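Local coordinates for protein multicopper oxidase (Uncultured bacterium, PDB 4E9X) that probably oxidises substrates at a mononuclear copper and passes the electrons to trinuclear copper clusters where dioxygen is reduced, as multicopper oxidases do, at residues R4-T9 / V45-T50; P19-K24 / A150-Y155; G34-V39 / G306-D311; I141-T146 / S169-S174. One frame throughout, in Å; residues are numbered along the deposited sequence.

Interaction 1: residues R4-T9 / V45-T50; sequences REFDMT and VIVNVT
The ring of Phe-6 lies against two valines of the partner strand. Val-47 CG2 comes in at the ring edge, 4.3 Å from CD2, while Val-45 CG1 approaches CE2 obliquely. Strand alternation puts the ring on the same sheet face as both valines and Met-8. Met-8 extends its thioether chain on this face toward Val-47, but its methyl contact is doubtful because the side chain has two conformers.

The strands themselves run parallel, 16° apart, with every residue paired in register. Phe-6 N donates to Ile-46 O at 2.8 Å, and Phe-6 O accepts Asn-48 N; Asn-48 O then accepts Met-8 N.

The other face carries the polar groups. Glu-5 CG rests on Ile-46 CG2 (3.9 Å), and its extended chain carries the carboxylate on to Asn-48. There ND2 spends both hydrogens on acids: one goes to the anti lone pair of Glu-5 OE2 at 2.9 Å, the other to Asp-7 OD1, also at 2.9 Å and met almost end-on. The carboxylate planes are turned 63° and 34° from the amide, yet both oxygens lie close to the amide plane, so these bonds and one from Thr-90 to OD1 fix its rotation. A water donates to Met-8 O (2.9 Å) and also binds Thr-50 OG1, which is hydrogen-bonded to Ser-88 OG as well.

This parallel pairing belongs to the first cupredoxin-like domain. Strand 44-51 continues antiparallel onto strand 88-94, and Phe-6 and Met-8 pack on Met-307 of strand 306-308.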
loop_
_atom_site.group_PDB
_atom_site.type_symbol
_atom_site.label_atom_id
_atom_site.label_comp_id
_atom_site.label_asym_id
_atom_site.label_seq_id
_atom_site.Cartn_x
_atom_site.Cartn_y
_atom_site.Cartn_z
ATOM N N ARG A 4 -29.179 -6.943 21.789
ATOM C CA ARG A 4 -29.625 -6.921 20.398
ATOM C C ARG A 4 -29.294 -8.270 19.783
ATOM O O ARG A 4 -28.133 -8.602 19.679
ATOM C CB ARG A 4 -29.017 -5.752 19.621
ATOM C CG ARG A 4 -29.294 -4.414 20.296
ATOM C CD ARG A 4 -29.029 -3.284 19.322
ATOM N NE ARG A 4 -29.212 -2.004 20.034
ATOM C CZ ARG A 4 -30.420 -1.413 20.051
ATOM N NH1 ARG A 4 -31.477 -1.944 19.439
ATOM N NH2 ARG A 4 -30.577 -0.270 20.691
ATOM N N GLU A 5 -30.349 -8.976 19.434
ATOM C CA GLU A 5 -30.233 -10.333 18.912
ATOM C C GLU A 5 -30.713 -10.391 17.467
ATOM O O GLU A 5 -31.808 -9.903 17.174
ATOM C CB GLU A 5 -31.106 -11.271 19.787
ATOM C CG GLU A 5 -31.038 -12.700 19.297
ATOM C CD GLU A 5 -31.547 -13.698 20.300
ATOM O OE1 GLU A 5 -31.969 -13.277 21.403
ATOM O OE2 GLU A 5 -31.534 -14.925 20.034
ATOM N N PHE A 6 -29.915 -11.012 16.614
ATOM C CA PHE A 6 -30.121 -11.091 15.192
ATOM C C PHE A 6 -30.073 -12.506 14.680
ATOM O O PHE A 6 -29.282 -13.275 15.217
ATOM C CB PHE A 6 -29.024 -10.276 14.457
ATOM C CG PHE A 6 -29.006 -8.837 14.971
ATOM C CD1 PHE A 6 -30.120 -8.018 14.923
ATOM C CD2 PHE A 6 -27.864 -8.300 15.494
ATOM C CE1 PHE A 6 -30.111 -6.718 15.357
ATOM C CE2 PHE A 6 -27.843 -6.990 15.964
ATOM C CZ PHE A 6 -28.978 -6.170 15.916
ATOM N N ASP A 7 -30.866 -12.809 13.661
ATOM C CA ASP A 7 -30.835 -14.142 13.070
ATOM C C ASP A 7 -30.271 -13.983 11.643
ATOM O O ASP A 7 -30.830 -13.203 10.862
ATOM C CB ASP A 7 -32.203 -14.801 13.021
ATOM C CG ASP A 7 -32.745 -15.191 14.372
ATOM O OD1 ASP A 7 -32.006 -15.802 15.201
ATOM O OD2 ASP A 7 -33.946 -14.949 14.705
ATOM N N MET A 8 -29.159 -14.652 11.352
ATOM C CA MET A 8 -28.568 -14.486 10.032
ATOM C C MET A 8 -28.482 -15.849 9.354
ATOM O O MET A 8 -28.385 -16.865 10.053
ATOM C CB MET A 8 -27.196 -13.819 10.118
ATOM C CG MET A 8 -26.546 -13.476 8.773
ATOM S SD MET A 8 -24.934 -12.659 9.087
ATOM C CE MET A 8 -25.401 -12.086 10.731
ATOM N N THR A 9 -28.566 -15.902 8.045
ATOM C CA THR A 9 -28.356 -17.161 7.321
ATOM C C THR A 9 -27.178 -16.930 6.345
ATOM O O THR A 9 -26.702 -15.791 6.160
ATOM C CB THR A 9 -29.535 -17.649 6.491
ATOM O OG1 THR A 9 -29.790 -16.695 5.434
ATOM C CG2 THR A 9 -30.783 -17.756 7.393
ATOM N N VAL A 45 -24.512 -8.025 21.888
ATOM C CA VAL A 45 -24.953 -8.538 20.589
ATOM C C VAL A 45 -25.012 -10.056 20.637
ATOM O O VAL A 45 -24.095 -10.715 21.137
ATOM C CB VAL A 45 -23.982 -8.048 19.505
ATOM C CG1 VAL A 45 -24.440 -8.547 18.139
ATOM C CG2 VAL A 45 -23.938 -6.545 19.522
ATOM N N ILE A 46 -26.100 -10.579 20.070
ATOM C CA ILE A 46 -26.264 -12.009 19.881
ATOM C C ILE A 46 -26.575 -12.261 18.428
ATOM O O ILE A 46 -27.519 -11.653 17.901
ATOM C CB ILE A 46 -27.409 -12.521 20.793
ATOM C CG1 ILE A 46 -27.184 -12.218 22.284
ATOM C CG2 ILE A 46 -27.630 -14.010 20.561
ATOM C CD1 ILE A 46 -28.446 -12.392 23.127
ATOM N N VAL A 47 -25.803 -13.093 17.747
ATOM C CA VAL A 47 -26.083 -13.386 16.340
ATOM C C VAL A 47 -26.214 -14.909 16.195
ATOM O O VAL A 47 -25.248 -15.671 16.456
ATOM C CB VAL A 47 -24.968 -12.859 15.428
ATOM C CG1 VAL A 47 -25.377 -13.155 13.973
ATOM C CG2 VAL A 47 -24.776 -11.359 15.554
ATOM N N ASN A 48 -27.411 -15.368 15.772
ATOM C CA ASN A 48 -27.657 -16.787 15.556
ATOM C C ASN A 48 -27.486 -17.050 14.058
ATOM O O ASN A 48 -28.245 -16.445 13.275
ATOM C CB ASN A 48 -29.070 -17.191 15.995
ATOM C CG ASN A 48 -29.388 -16.754 17.426
ATOM O OD1 ASN A 48 -28.680 -17.168 18.331
ATOM N ND2 ASN A 48 -30.422 -15.939 17.611
ATOM N N VAL A 49 -26.524 -17.867 13.703
ATOM C CA VAL A 49 -26.167 -18.067 12.309
ATOM C C VAL A 49 -26.605 -19.469 11.840
ATOM O O VAL A 49 -26.206 -20.448 12.495
ATOM C CB VAL A 49 -24.642 -17.928 12.137
ATOM C CG1 VAL A 49 -24.281 -18.151 10.681
ATOM C CG2 VAL A 49 -24.109 -16.594 12.641
ATOM N N THR A 50 -27.353 -19.553 10.753
ATOM C CA THR A 50 -27.653 -20.841 10.114
ATOM C C THR A 50 -27.004 -20.948 8.740
ATOM O O THR A 50 -27.163 -20.090 7.878
ATOM C CB THR A 50 -29.161 -21.042 9.987
ATOM O OG1 THR A 50 -29.640 -21.075 11.352
ATOM C CG2 THR A 50 -29.493 -22.364 9.315
HETATM O O HOH W 1 -30.594 -18.016 11.569
#

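Interaction 2: residues P19-K24 / A150-Y155; sequences PGLDYK and AVADKY
Lys-24 N donates to Ala-152 O at 2.9 Å, the one backbone bond between these segments, tying strand 21-28 to a type I turn from Val-151 to Lys-154 whose own closing bond is weak.

Ala-152 sits squarely on Tyr-23: its CA stands 3.7 Å from the ring centroid, 12° off the normal, a CH-pi contact over the face. Its CB leans toward the CD1 side (3.5 Å) and also touches Leu-21 CD1 at 4.0 Å. At the far end of the ring, Val-151 CG2 lies alongside the hydroxyl, 3.3 Å from OH, which itself bonds to Glu-148 O.

Lys-24 works along its whole length. Its CB lies over one face of the Tyr-155 ring, 4.0 Å from the centroid, as a second CH-pi contact. Further out the chain crosses Asp-153 and ends in a salt bridge from NZ to OD1 of 3.1 Å. A nearly eclipsed last torsion (chi4 -9°) folds the ammonium back, leaving CE as close to that oxygen as NZ; the carboxylate reaches it with CG anti to its own N (chi1 -163°).

Arg-116 clamps the two sides together, bonding to Lys-24 O and Val-151 O. Tyr-155 stacks on Phe-26 and Tyr-23 meets Trp-147 edge-to-face. Strand 21-28 runs antiparallel to strand 3-18 in the first cupredoxin-like domain, so the contact packs a strand of that domain's sheet against the loop between strands 138-147 and 167-170.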
loop_
_atom_site.group_PDB
_atom_site.type_symbol
_atom_site.label_atom_id
_atom_site.label_comp_id
_atom_site.label_asym_id
_atom_site.label_seq_id
_atom_site.Cartn_x
_atom_site.Cartn_y
_atom_site.Cartn_z
ATOM N N PRO A 19 -21.737 -6.163 -16.182
ATOM C CA PRO A 19 -22.440 -6.625 -17.394
ATOM C C PRO A 19 -21.730 -7.905 -17.843
ATOM O O PRO A 19 -20.474 -7.974 -18.008
ATOM C CB PRO A 19 -22.228 -5.465 -18.325
ATOM C CG PRO A 19 -22.194 -4.263 -17.405
ATOM C CD PRO A 19 -21.251 -4.768 -16.335
ATOM N N GLY A 20 -22.527 -8.991 -17.943
ATOM C CA GLY A 20 -21.968 -10.256 -18.332
ATOM C C GLY A 20 -21.106 -11.035 -17.375
ATOM O O GLY A 20 -20.573 -12.094 -17.760
ATOM N N LEU A 21 -20.951 -10.577 -16.143
ATOM C CA LEU A 21 -20.308 -11.351 -15.106
ATOM C C LEU A 21 -21.317 -11.561 -13.964
ATOM O O LEU A 21 -21.563 -10.699 -13.130
ATOM C CB LEU A 21 -19.058 -10.656 -14.556
ATOM C CG LEU A 21 -18.389 -11.511 -13.473
ATOM C CD1 LEU A 21 -17.843 -12.795 -14.087
ATOM C CD2 LEU A 21 -17.292 -10.725 -12.720
ATOM N N ASP A 22 -21.872 -12.773 -13.954
ATOM C CA ASP A 22 -22.671 -13.329 -12.860
ATOM C C ASP A 22 -21.756 -14.172 -11.980
ATOM O O ASP A 22 -20.933 -14.903 -12.542
ATOM C CB ASP A 22 -23.774 -14.211 -13.461
ATOM C CG ASP A 22 -24.693 -13.271 -14.256
ATOM O OD1 ASP A 22 -25.052 -12.201 -13.757
ATOM O OD2 ASP A 22 -25.008 -13.625 -15.418
ATOM N N TYR A 23 -21.861 -14.105 -10.676
ATOM C CA TYR A 23 -20.854 -14.708 -9.807
ATOM C C TYR A 23 -21.543 -15.501 -8.707
ATOM O O TYR A 23 -22.435 -14.977 -8.033
ATOM C CB TYR A 23 -19.966 -13.589 -9.236
ATOM C CG TYR A 23 -18.519 -14.020 -9.056
ATOM C CD1 TYR A 23 -17.585 -13.689 -10.048
ATOM C CD2 TYR A 23 -18.047 -14.720 -7.959
ATOM C CE1 TYR A 23 -16.251 -14.033 -9.993
ATOM C CE2 TYR A 23 -16.702 -15.087 -7.876
ATOM C CZ TYR A 23 -15.826 -14.752 -8.873
ATOM O OH TYR A 23 -14.480 -15.098 -8.751
ATOM N N LYS A 24 -21.165 -16.752 -8.502
ATOM C CA LYS A 24 -21.662 -17.571 -7.396
ATOM C C LYS A 24 -20.977 -17.148 -6.110
ATOM O O LYS A 24 -19.745 -17.098 -6.021
ATOM C CB LYS A 24 -21.418 -19.058 -7.644
ATOM C CG LYS A 24 -22.258 -19.653 -8.775
ATOM C CD LYS A 24 -22.239 -21.164 -8.633
ATOM C CE LYS A 24 -23.266 -21.910 -9.436
ATOM N NZ LYS A 24 -24.360 -21.273 -10.155
ATOM N N ALA A 150 -12.564 -16.452 -13.880
ATOM C CA ALA A 150 -12.445 -17.880 -14.210
ATOM C C ALA A 150 -13.149 -18.791 -13.222
ATOM O O ALA A 150 -13.446 -19.944 -13.539
ATOM C CB ALA A 150 -10.976 -18.275 -14.264
ATOM N N VAL A 151 -13.334 -18.291 -12.005
ATOM C CA VAL A 151 -13.982 -19.166 -10.998
ATOM C C VAL A 151 -15.359 -18.671 -10.630
ATOM O O VAL A 151 -15.901 -19.062 -9.568
ATOM C CB VAL A 151 -13.092 -19.328 -9.750
ATOM C CG1 VAL A 151 -11.782 -19.931 -10.256
ATOM C CG2 VAL A 151 -12.878 -18.024 -8.955
ATOM N N ALA A 152 -15.968 -17.842 -11.467
ATOM C CA ALA A 152 -17.293 -17.323 -11.138
ATOM C C ALA A 152 -18.319 -18.401 -10.860
ATOM O O ALA A 152 -19.245 -18.211 -10.044
ATOM C CB ALA A 152 -17.798 -16.423 -12.288
ATOM N N ASP A 153 -18.238 -19.498 -11.595
ATOM C CA ASP A 153 -19.366 -20.457 -11.604
ATOM C C ASP A 153 -19.050 -21.694 -10.773
ATOM O O ASP A 153 -19.759 -22.709 -10.933
ATOM C CB ASP A 153 -19.753 -20.958 -12.992
ATOM C CG ASP A 153 -21.129 -21.607 -13.123
ATOM O OD1 ASP A 153 -22.010 -21.474 -12.235
ATOM O OD2 ASP A 153 -21.378 -22.304 -14.162
ATOM N N LYS A 154 -17.987 -21.676 -9.946
ATOM C CA LYS A 154 -17.595 -22.932 -9.291
ATOM C C LYS A 154 -16.967 -22.673 -7.942
ATOM O O LYS A 154 -15.823 -22.302 -7.728
ATOM C CB LYS A 154 -16.644 -23.710 -10.219
ATOM C CG LYS A 154 -15.361 -22.909 -10.483
ATOM C CD LYS A 154 -15.098 -22.729 -11.965
ATOM C CE LYS A 154 -13.892 -23.587 -12.355
ATOM N NZ LYS A 154 -14.057 -24.280 -13.680
ATOM N N TYR A 155 -17.815 -22.906 -6.964
ATOM C CA TYR A 155 -17.358 -22.889 -5.598
ATOM C C TYR A 155 -16.219 -23.885 -5.389
ATOM O O TYR A 155 -16.139 -24.960 -6.043
ATOM C CB TYR A 155 -18.557 -23.294 -4.733
ATOM C CG TYR A 155 -19.731 -22.349 -4.606
ATOM C CD1 TYR A 155 -19.599 -21.011 -4.302
ATOM C CD2 TYR A 155 -21.044 -22.815 -4.790
ATOM C CE1 TYR A 155 -20.728 -20.248 -4.206
ATOM C CE2 TYR A 155 -22.178 -22.065 -4.700
ATOM C CZ TYR A 155 -22.013 -20.734 -4.389
ATOM O OH TYR A 155 -23.124 -19.917 -4.290
#

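Interaction 3: residues G34-V39 / G306-D311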
loop_
_atom_site.group_PDB
_atom_site.type_symbol
_atom_site.label_atom_id
_atom_site.label_comp_id
_atom_site.label_asym_id
_atom_site.label_seq_id
_atom_site.Cartn_x
_atom_site.Cartn_y
_atom_site.Cartn_z
ATOM N N GLY A 34 -23.128 -8.213 2.813
ATOM C CA GLY A 34 -24.030 -8.769 3.806
ATOM C C GLY A 34 -24.821 -7.636 4.470
ATOM O O GLY A 34 -24.567 -6.429 4.299
ATOM N N PRO A 35 -25.817 -8.023 5.284
ATOM C CA PRO A 35 -26.647 -7.045 6.017
ATOM C C PRO A 35 -25.818 -6.103 6.874
ATOM O O PRO A 35 -24.777 -6.442 7.454
ATOM C CB PRO A 35 -27.545 -7.923 6.891
ATOM C CG PRO A 35 -27.584 -9.208 6.123
ATOM C CD PRO A 35 -26.187 -9.435 5.584
ATOM N N LEU A 36 -26.299 -4.858 6.929
ATOM C CA LEU A 36 -25.721 -3.910 7.847
ATOM C C LEU A 36 -26.145 -4.251 9.276
ATOM O O LEU A 36 -27.346 -4.402 9.568
ATOM C CB LEU A 36 -26.262 -2.494 7.531
ATOM C CG LEU A 36 -26.013 -1.405 8.596
ATOM C CD1 LEU A 36 -24.524 -1.073 8.759
ATOM C CD2 LEU A 36 -26.773 -0.127 8.172
ATOM N N ILE A 37 -25.204 -4.300 10.213
ATOM C CA ILE A 37 -25.498 -4.423 11.643
ATOM C C ILE A 37 -25.067 -3.106 12.263
ATOM O O ILE A 37 -23.914 -2.701 12.123
ATOM C CB ILE A 37 -24.798 -5.656 12.266
ATOM C CG1 ILE A 37 -25.210 -6.943 11.597
ATOM C CG2 ILE A 37 -25.039 -5.637 13.775
ATOM C CD1 ILE A 37 -24.392 -8.173 12.048
ATOM N N HIS A 38 -25.978 -2.426 12.906
ATOM C CA HIS A 38 -25.742 -1.081 13.437
ATOM C C HIS A 38 -26.189 -1.099 14.889
ATOM O O HIS A 38 -27.375 -1.287 15.178
ATOM C CB HIS A 38 -26.506 -0.052 12.585
ATOM C CG HIS A 38 -26.126 1.350 12.871
ATOM N ND1 HIS A 38 -26.800 2.439 12.324
ATOM C CD2 HIS A 38 -25.108 1.912 13.596
ATOM C CE1 HIS A 38 -26.200 3.562 12.722
ATOM N NE2 HIS A 38 -25.205 3.298 13.490
ATOM N N VAL A 39 -25.251 -0.931 15.803
ATOM C CA VAL A 39 -25.527 -1.001 17.239
ATOM C C VAL A 39 -24.835 0.146 17.941
ATOM O O VAL A 39 -24.101 0.918 17.293
ATOM C CB VAL A 39 -25.099 -2.362 17.806
ATOM C CG1 VAL A 39 -25.792 -3.525 17.082
ATOM C CG2 VAL A 39 -23.588 -2.619 17.793
ATOM N N GLY A 306 -30.115 -1.933 14.645
ATOM C CA GLY A 306 -30.660 -3.205 14.209
ATOM C C GLY A 306 -29.857 -3.807 13.075
ATOM O O GLY A 306 -28.705 -3.401 12.842
ATOM N N MET A 307 -30.449 -4.767 12.382
ATOM C CA MET A 307 -29.813 -5.447 11.257
ATOM C C MET A 307 -30.681 -5.200 10.018
ATOM O O MET A 307 -31.928 -5.373 10.036
ATOM C CB MET A 307 -29.550 -6.926 11.504
ATOM C CG MET A 307 -29.101 -7.640 10.203
ATOM S SD MET A 307 -28.905 -9.441 10.523
ATOM C CE MET A 307 -27.297 -9.438 11.211
ATOM N N PHE A 308 -30.072 -4.749 8.921
ATOM C CA PHE A 308 -30.786 -4.295 7.752
ATOM C C PHE A 308 -30.310 -5.007 6.507
ATOM O O PHE A 308 -29.140 -4.931 6.120
ATOM C CB PHE A 308 -30.582 -2.760 7.513
ATOM C CG PHE A 308 -31.051 -1.943 8.685
ATOM C CD1 PHE A 308 -32.313 -1.358 8.632
ATOM C CD2 PHE A 308 -30.236 -1.780 9.796
ATOM C CE1 PHE A 308 -32.781 -0.613 9.698
ATOM C CE2 PHE A 308 -30.753 -1.063 10.868
ATOM C CZ PHE A 308 -32.007 -0.466 10.813
ATOM N N ASP A 309 -31.254 -5.715 5.883
ATOM C CA ASP A 309 -31.034 -6.271 4.543
ATOM C C ASP A 309 -31.217 -5.172 3.498
ATOM O O ASP A 309 -31.751 -4.086 3.792
ATOM C CB ASP A 309 -31.975 -7.423 4.195
ATOM C CG ASP A 309 -31.757 -8.709 4.964
ATOM O OD1 ASP A 309 -30.884 -8.786 5.824
ATOM O OD2 ASP A 309 -32.551 -9.670 4.718
ATOM N N HIS A 310 -30.767 -5.440 2.285
ATOM C CA HIS A 310 -31.010 -4.491 1.224
ATOM C C HIS A 310 -31.204 -5.279 -0.072
ATOM O O HIS A 310 -30.313 -6.034 -0.523
ATOM C CB HIS A 310 -29.863 -3.492 1.058
ATOM C CG HIS A 310 -30.086 -2.574 -0.122
ATOM N ND1 HIS A 310 -31.320 -1.986 -0.344
ATOM C CD2 HIS A 310 -29.213 -2.159 -1.065
ATOM C CE1 HIS A 310 -31.183 -1.227 -1.442
ATOM N NE2 HIS A 310 -29.938 -1.329 -1.901
ATOM N N ASP A 311 -32.388 -5.087 -0.696
ATOM C CA ASP A 311 -32.657 -5.902 -1.870
ATOM C C ASP A 311 -31.790 -5.525 -3.051
ATOM O O ASP A 311 -31.604 -6.353 -3.929
ATOM C CB ASP A 311 -34.147 -5.856 -2.263
ATOM C CG ASP A 311 -34.738 -4.483 -2.430
ATOM O OD1 ASP A 311 -33.964 -3.513 -2.653
ATOM O OD2 ASP A 311 -35.980 -4.346 -2.267
#
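Ile-37 and Met-307 lie side by side on one face of the sheet, pointing the same way, as a non-hydrogen-bonded antiparallel pair. Met-307 starts with CG anti to its backbone N, then bends at its last torsion (chi3 -83°) so that the methyl swings over the isoleucine. There CE approaches CG1 and CD1 of Ile-37, though the modelled 3.3 Å is too short to carry weight. The same side chain presses CG on Pro-35 CB at 3.7 Å.

Leu-36 and Phe-308 form a hydrogen-bonded pair on the other face, again alongside one another, CD2 to CD2 at 4.2 Å. The ring turns an edge, not a face, toward Leu-36 O, and that oxygen also takes Phe-308 N at 2.8 Å. Beyond the strand, Asp-309 lies alongside the proline, pointing the same way, and sets OD1 3.3 Å from Pro-35 CG, while Asn-29 bonds to that oxygen.

A strand from late in the chain is thus added as an edge to the first-domain sheet, beside strand 36-40. Four backbone bonds, two between Leu-36 and Phe-308 and two between His-38 and Gly-306, set the register, while almost wholly apolar side chains fill both faces.

Interaction 4: residues I141-T146 / S169-S174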
loop_
_atom_site.group_PDB
_atom_site.type_symbol
_atom_site.label_atom_id
_atom_site.label_comp_id
_atom_site.label_asym_id
_atom_site.label_seq_id
_atom_site.Cartn_x
_atom_site.Cartn_y
_atom_site.Cartn_z
ATOM N N ILE A 141 -21.255 3.806 3.118
ATOM C CA ILE A 141 -20.376 2.622 3.230
ATOM C C ILE A 141 -19.901 2.235 1.867
ATOM O O ILE A 141 -20.725 2.023 0.964
ATOM C CB ILE A 141 -21.149 1.483 3.921
ATOM C CG1 ILE A 141 -21.216 1.752 5.452
ATOM C CG2 ILE A 141 -20.553 0.094 3.631
ATOM C CD1 ILE A 141 -22.181 0.868 6.215
ATOM N N MET A 142 -18.590 2.086 1.705
ATOM C CA MET A 142 -17.954 1.638 0.457
ATOM C C MET A 142 -17.026 0.460 0.727
ATOM O O MET A 142 -15.917 0.630 1.267
ATOM C CB MET A 142 -17.129 2.759 -0.205
ATOM C CG MET A 142 -18.058 3.898 -0.698
ATOM S SD MET A 142 -17.117 4.977 -1.773
ATOM C CE MET A 142 -18.222 6.364 -2.027
ATOM N N MET A 143 -17.471 -0.755 0.345
ATOM C CA MET A 143 -16.666 -1.965 0.618
ATOM C C MET A 143 -16.082 -2.425 -0.696
ATOM O O MET A 143 -16.834 -2.818 -1.629
ATOM C CB MET A 143 -17.593 -3.051 1.206
ATOM C CG MET A 143 -18.293 -2.556 2.482
ATOM S SD MET A 143 -19.150 -3.859 3.427
ATOM C CE MET A 143 -17.748 -4.682 4.179
ATOM N N MET A 144 -14.780 -2.343 -0.829
ATOM C CA MET A 144 -14.113 -2.660 -2.093
ATOM C C MET A 144 -13.647 -4.097 -2.118
ATOM O O MET A 144 -13.220 -4.632 -1.092
ATOM C CB MET A 144 -12.897 -1.739 -2.326
ATOM C CG MET A 144 -13.240 -0.430 -3.056
ATOM S SD MET A 144 -14.382 0.662 -2.187
ATOM C CE MET A 144 -13.369 1.079 -0.749
ATOM N N SER A 145 -13.739 -4.759 -3.282
ATOM C CA SER A 145 -13.261 -6.124 -3.445
ATOM C C SER A 145 -12.966 -6.338 -4.932
ATOM O O SER A 145 -13.156 -5.480 -5.796
ATOM C CB SER A 145 -14.224 -7.149 -2.889
ATOM O OG SER A 145 -15.419 -7.206 -3.646
ATOM N N THR A 146 -12.435 -7.543 -5.141
ATOM C CA THR A 146 -12.032 -7.952 -6.486
ATOM C C THR A 146 -12.611 -9.322 -6.820
ATOM O O THR A 146 -13.029 -10.075 -5.936
ATOM C CB THR A 146 -10.486 -7.979 -6.688
ATOM O OG1 THR A 146 -9.958 -9.129 -6.028
ATOM C CG2 THR A 146 -9.866 -6.711 -6.110
ATOM N N SER A 169 -14.819 -3.897 -7.722
ATOM C CA SER A 169 -16.114 -3.347 -7.381
ATOM C C SER A 169 -16.074 -2.515 -6.114
ATOM O O SER A 169 -15.172 -2.603 -5.271
ATOM C CB SER A 169 -17.141 -4.489 -7.188
ATOM O OG SER A 169 -16.659 -5.407 -6.167
ATOM N N VAL A 170 -17.134 -1.710 -5.971
ATOM C CA VAL A 170 -17.548 -1.187 -4.686
ATOM C C VAL A 170 -18.925 -1.772 -4.404
ATOM O O VAL A 170 -19.809 -1.755 -5.277
ATOM C CB VAL A 170 -17.532 0.366 -4.655
ATOM C CG1 VAL A 170 -18.325 0.993 -5.793
ATOM C CG2 VAL A 170 -18.064 0.875 -3.280
ATOM N N ASN A 171 -19.129 -2.298 -3.211
ATOM C CA ASN A 171 -20.398 -2.931 -2.786
ATOM C C ASN A 171 -20.860 -3.934 -3.824
ATOM O O ASN A 171 -22.049 -3.991 -4.162
ATOM C CB ASN A 171 -21.460 -1.880 -2.473
ATOM C CG ASN A 171 -21.020 -1.047 -1.272
ATOM O OD1 ASN A 171 -20.047 -1.391 -0.620
ATOM N ND2 ASN A 171 -21.700 0.077 -1.002
ATOM N N ALA A 172 -19.896 -4.717 -4.322
ATOM C CA ALA A 172 -20.134 -5.859 -5.231
ATOM C C ALA A 172 -20.697 -5.475 -6.599
ATOM O O ALA A 172 -21.191 -6.361 -7.301
ATOM C CB ALA A 172 -20.988 -6.942 -4.573
ATOM N N LYS A 173 -20.558 -4.222 -7.034
ATOM C CA LYS A 173 -20.869 -3.887 -8.425
ATOM C C LYS A 173 -19.691 -3.138 -9.036
ATOM O O LYS A 173 -18.969 -2.381 -8.400
ATOM C CB LYS A 173 -22.189 -3.094 -8.519
ATOM C CG LYS A 173 -23.307 -3.713 -7.665
ATOM C CD LYS A 173 -24.735 -3.423 -8.081
ATOM C CE LYS A 173 -25.727 -3.785 -6.969
ATOM N NZ LYS A 173 -25.936 -5.264 -6.916
ATOM N N SER A 174 -19.547 -3.390 -10.337
ATOM C CA SER A 174 -18.571 -2.742 -11.208
ATOM C C SER A 174 -19.279 -1.713 -12.103
ATOM O O SER A 174 -20.325 -2.040 -12.699
ATOM C CB SER A 174 -17.916 -3.854 -12.033
ATOM O OG SER A 174 -17.053 -3.343 -13.069
HETATM O O HOH W 2 -17.132 -4.937 -3.539
#
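Asn-171 and Met-143 meet where strand 138-147 passes the turn after strand 167-170. From Asn-171 CB, the bond to CG is anti to the carbonyl carbon (chi1 -65°), which swings the amide toward the strand. CG itself hangs between two peptide groups, 3.8 Å from Ile-141 O. On one branch OD1 accepts Met-143 N at 2.8 Å and brushes that residue's CB at 3.5 Å. On the other, ND2 donates to Ile-141 O at 2.9 Å in a nearly straight bond of 169°, and it also bonds to Phe-295 O. The amide thus stands in for the N-H and C=O of one residue in a parallel neighbouring strand.

Asn-171 and Ala-172 are the central residues of a type I' turn, both with positive phi, at the edge of the second cupredoxin-like domain's sheet. The backbone pairing resumes directly: Asn-171 N donates to Met-143 O, and Ser-145 and Ser-169 exchange two bonds.

Val-170 CG2 is wedged between Met-142 CB (3.7 Å) and Met-144 SD (3.8 Å). By the serine pair, a water donates to Met-143 O, accepts Ala-172 N, and binds the hydroxyls of Ser-145 and Ser-169; Ser-169 OG bonds to Trp-147 NE1 too.

Interactions 1 and 3 share one core, centres 11 Å apart: Phe-6 CE2 lies 3.8 Å from Ile-37 CG2. Interaction 3 in turn reaches interaction 4, nested inside its loop, through Leu-36 CD1 and Ile-141 CD1 at 4.0 Å, bringing first-domain and second-domain sheets together. Interaction 2 adjoins interaction 4 in sequence, centres 16 Å apart, and shares the strand 3-18 sheet with interaction 1 without touching it. None supplies a copper ligand; those of the mononuclear site are His-57, Cys-105, His-112 and Met-118, while His-62, His-104, His-206 and His-252 bind other coppers and line the dioxygen pockets. The side chains of Tyr-155, Val-49 and Met-143 nevertheless come within about 9 to 10 Å of bound copper.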